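Local coordinates for protein transferrin (PDB 6WB6) that binds a single ferric ion together with carbonate and transports iron as a secreted insect transferrin, at residues Ser370-Ser375 / Ala608-Thr613. Sequence-based numbering, arbitrary orientation.
Sequences SVFAFS and AQMLAT
A small apolar helix-helix contact in the second transferrin-like half forms where Phe372, near the C-terminal end of helix 360-375, meets Met610 and Leu611 near the C-terminal end of helix 597-611. The side chains of Phe372 and Met610 point at each other across the gap, each with CG anti to the backbone N. The methionine chain runs extended as far as SD and bends at chi3, which turns the methyl CE back to the CD2-CE2-CZ side of the ring. This is an oblique Met-aromatic contact: SD of Met610 lies 5.2 Å from the centre of the Phe372 ring, 58° off the ring normal. The modelled gap between the methyl and the ring is too short to be trusted in detail.

Leu611 passes alongside the ring, running the other way, and supplies the branched part of the contact. Its CD2 lies 3.6 Å from CE2 of Phe372 and 3.7 Å from CZ of Phe372, again obliquely, while CD1 of Leu611 approaches the same CE2 of Phe372 at 4.0 Å. The aromatic end is thus met by a thioether methyl and an isopropyl group, and Leu607, one turn earlier in helix 597-611, adds to this apolar surround. On the Phe372 side, OG of Ser375 donates to the backbone O of Phe372 at 2.6 Å, with the donor tilted 20° from the carbonyl plane. Val371, Phe374 and Ser375 touch helix 58-65 of the first half, whereas Met610 also packs on Arg376 and Ile378. The arrangement is helix-helix packing within the second lobe of a bilobal transferrin, whose lobes have the periplasmic-binding-protein-like fold, beside the interface with the other lobe.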
ATOM      1  N   SER A 370     -10.817  -4.699  -4.236  1.00 14.06           N
ATOM      2  CA  SER A 370     -10.431  -5.036  -5.602  1.00 19.96           C
ATOM      3  C   SER A 370     -10.758  -3.907  -6.558  1.00 16.41           C
ATOM      4  O   SER A 370      -9.959  -3.582  -7.429  1.00 12.15           O
ATOM      5  CB  SER A 370     -11.134  -6.299  -6.083  1.00 14.28           C
ATOM      6  OG  SER A 370     -10.968  -6.397  -7.459  1.00 20.32           O
ATOM      7  N   VAL A 371     -11.967  -3.349  -6.456  1.00 15.84           N
ATOM      8  CA  VAL A 371     -12.353  -2.297  -7.384  1.00 20.24           C
ATOM      9  C   VAL A 371     -11.482  -1.067  -7.175  1.00 18.87           C
ATOM     10  O   VAL A 371     -11.090  -0.396  -8.132  1.00 19.14           O
ATOM     11  CB  VAL A 371     -13.845  -1.967  -7.236  1.00 26.35           C
ATOM     12  CG1 VAL A 371     -14.262  -1.079  -8.345  1.00 22.90           C
ATOM     13  CG2 VAL A 371     -14.680  -3.219  -7.318  1.00 28.54           C
ATOM     14  N   PHE A 372     -11.127  -0.779  -5.929  1.00 15.37           N
ATOM     15  CA  PHE A 372     -10.240   0.343  -5.681  1.00 18.20           C
ATOM     16  C   PHE A 372      -8.863   0.087  -6.297  1.00 20.45           C
ATOM     17  O   PHE A 372      -8.349   0.908  -7.073  1.00 18.72           O
ATOM     18  CB  PHE A 372     -10.132   0.592  -4.179  1.00 14.15           C
ATOM     19  CG  PHE A 372      -9.141   1.649  -3.833  1.00 14.34           C
ATOM     20  CD1 PHE A 372      -9.450   2.978  -4.029  1.00 17.26           C
ATOM     21  CD2 PHE A 372      -7.914   1.320  -3.325  1.00 15.22           C
ATOM     22  CE1 PHE A 372      -8.529   3.962  -3.738  1.00 24.35           C
ATOM     23  CE2 PHE A 372      -6.990   2.297  -3.042  1.00 19.52           C
ATOM     24  CZ  PHE A 372      -7.305   3.619  -3.240  1.00 18.83           C
ATOM     25  N   ALA A 373      -8.259  -1.062  -5.974  1.00 20.09           N
ATOM     26  CA  ALA A 373      -6.932  -1.377  -6.497  1.00 23.63           C
ATOM     27  C   ALA A 373      -6.902  -1.265  -8.009  1.00 17.95           C
ATOM     28  O   ALA A 373      -5.966  -0.698  -8.581  1.00 19.87           O
ATOM     29  CB  ALA A 373      -6.506  -2.773  -6.083  1.00 10.91           C
ATOM     30  N   PHE A 374      -7.920  -1.814  -8.677  1.00 11.78           N
ATOM     31  CA  PHE A 374      -7.937  -1.762 -10.130  1.00 16.58           C
ATOM     32  C   PHE A 374      -7.999  -0.327 -10.623  1.00 19.42           C
ATOM     33  O   PHE A 374      -7.256   0.061 -11.521  1.00 22.02           O
ATOM     34  CB  PHE A 374      -9.118  -2.538 -10.679  1.00 16.06           C
ATOM     35  CG  PHE A 374      -9.168  -2.545 -12.155  1.00 18.50           C
ATOM     36  CD1 PHE A 374      -8.411  -3.445 -12.868  1.00 20.24           C
ATOM     37  CD2 PHE A 374      -9.979  -1.664 -12.834  1.00 21.28           C
ATOM     38  CE1 PHE A 374      -8.443  -3.476 -14.227  1.00 20.09           C
ATOM     39  CE2 PHE A 374     -10.022  -1.687 -14.211  1.00 22.59           C
ATOM     40  CZ  PHE A 374      -9.251  -2.602 -14.906  1.00 22.20           C
ATOM     41  N   SER A 375      -8.906   0.474 -10.060  1.00 17.09           N
ATOM     42  CA  SER A 375      -9.014   1.864 -10.475  1.00 25.49           C
ATOM     43  C   SER A 375      -7.727   2.635 -10.221  1.00 19.72           C
ATOM     44  O   SER A 375      -7.546   3.710 -10.794  1.00 19.44           O
ATOM     45  CB  SER A 375     -10.176   2.550  -9.746  1.00 14.72           C
ATOM     46  OG  SER A 375      -9.938   2.579  -8.357  1.00 19.81           O
ATOM     47  N   ALA A 608      -1.057  -1.665   0.434  1.00 21.13           N
ATOM     48  CA  ALA A 608      -0.629  -1.245   1.759  1.00 22.61           C
ATOM     49  C   ALA A 608       0.199   0.021   1.678  1.00 23.25           C
ATOM     50  O   ALA A 608       0.096   0.905   2.533  1.00 23.08           O
ATOM     51  CB  ALA A 608       0.175  -2.359   2.424  1.00 22.93           C
ATOM     52  N   GLN A 609       1.021   0.138   0.644  1.00 22.00           N
ATOM     53  CA  GLN A 609       1.908   1.291   0.604  1.00 25.75           C
ATOM     54  C   GLN A 609       1.194   2.519   0.034  1.00 24.30           C
ATOM     55  O   GLN A 609       1.359   3.626   0.545  1.00 13.56           O
ATOM     56  CB  GLN A 609       3.170   0.923  -0.152  1.00 22.72           C
ATOM     57  CG  GLN A 609       3.226   1.289  -1.592  1.00 37.20           C
ATOM     58  CD  GLN A 609       4.600   0.972  -2.175  1.00 46.68           C
ATOM     59  OE1 GLN A 609       5.518   0.563  -1.446  1.00 42.98           O
ATOM     60  NE2 GLN A 609       4.743   1.137  -3.491  1.00 29.20           N
ATOM     61  N   MET A 610       0.325   2.325  -0.953  1.00 18.20           N
ATOM     62  CA  MET A 610      -0.505   3.417  -1.442  1.00 27.18           C
ATOM     63  C   MET A 610      -1.438   3.966  -0.363  1.00 28.43           C
ATOM     64  O   MET A 610      -1.742   5.163  -0.351  1.00 24.92           O
ATOM     65  CB  MET A 610      -1.319   2.927  -2.638  1.00 22.70           C
ATOM     66  CG  MET A 610      -2.218   3.989  -3.229  1.00 19.81           C
ATOM     67  SD  MET A 610      -3.172   3.363  -4.627  1.00 28.65           S
ATOM     68  CE  MET A 610      -3.992   2.057  -3.767  1.00 38.01           C
ATOM     69  N   LEU A 611      -1.939   3.113   0.525  1.00 23.18           N
ATOM     70  CA  LEU A 611      -2.958   3.524   1.484  1.00 19.79           C
ATOM     71  C   LEU A 611      -2.404   3.845   2.858  1.00 20.58           C
ATOM     72  O   LEU A 611      -3.174   4.199   3.760  1.00 26.54           O
ATOM     73  CB  LEU A 611      -4.015   2.436   1.611  1.00 20.81           C
ATOM     74  CG  LEU A 611      -4.845   2.264   0.351  1.00 21.48           C
ATOM     75  CD1 LEU A 611      -5.697   0.997   0.546  1.00 22.18           C
ATOM     76  CD2 LEU A 611      -5.722   3.498   0.101  1.00 20.97           C
ATOM     77  N   ALA A 612      -1.095   3.749   3.041  1.00 19.72           N
ATOM     78  CA  ALA A 612      -0.536   3.962   4.367  1.00 24.56           C
ATOM     79  C   ALA A 612      -0.819   5.384   4.848  1.00 36.51           C
ATOM     80  O   ALA A 612      -1.140   5.605   6.023  1.00 32.09           O
ATOM     81  CB  ALA A 612       0.961   3.660   4.340  1.00 21.61           C
ATOM     82  N   THR A 613      -0.742   6.350   3.939  1.00 23.92           N
ATOM     83  CA  THR A 613      -1.048   7.738   4.221  1.00 33.76           C
ATOM     84  C   THR A 613      -2.410   8.178   3.697  1.00 34.07           C
ATOM     85  O   THR A 613      -2.796   9.329   3.915  1.00 30.92           O
ATOM     86  CB  THR A 613       0.020   8.636   3.601  1.00 39.79           C
ATOM     87  OG1 THR A 613      -0.290   8.844   2.213  1.00 32.66           O
ATOM     88  CG2 THR A 613       1.399   7.989   3.731  1.00 46.24           C
TER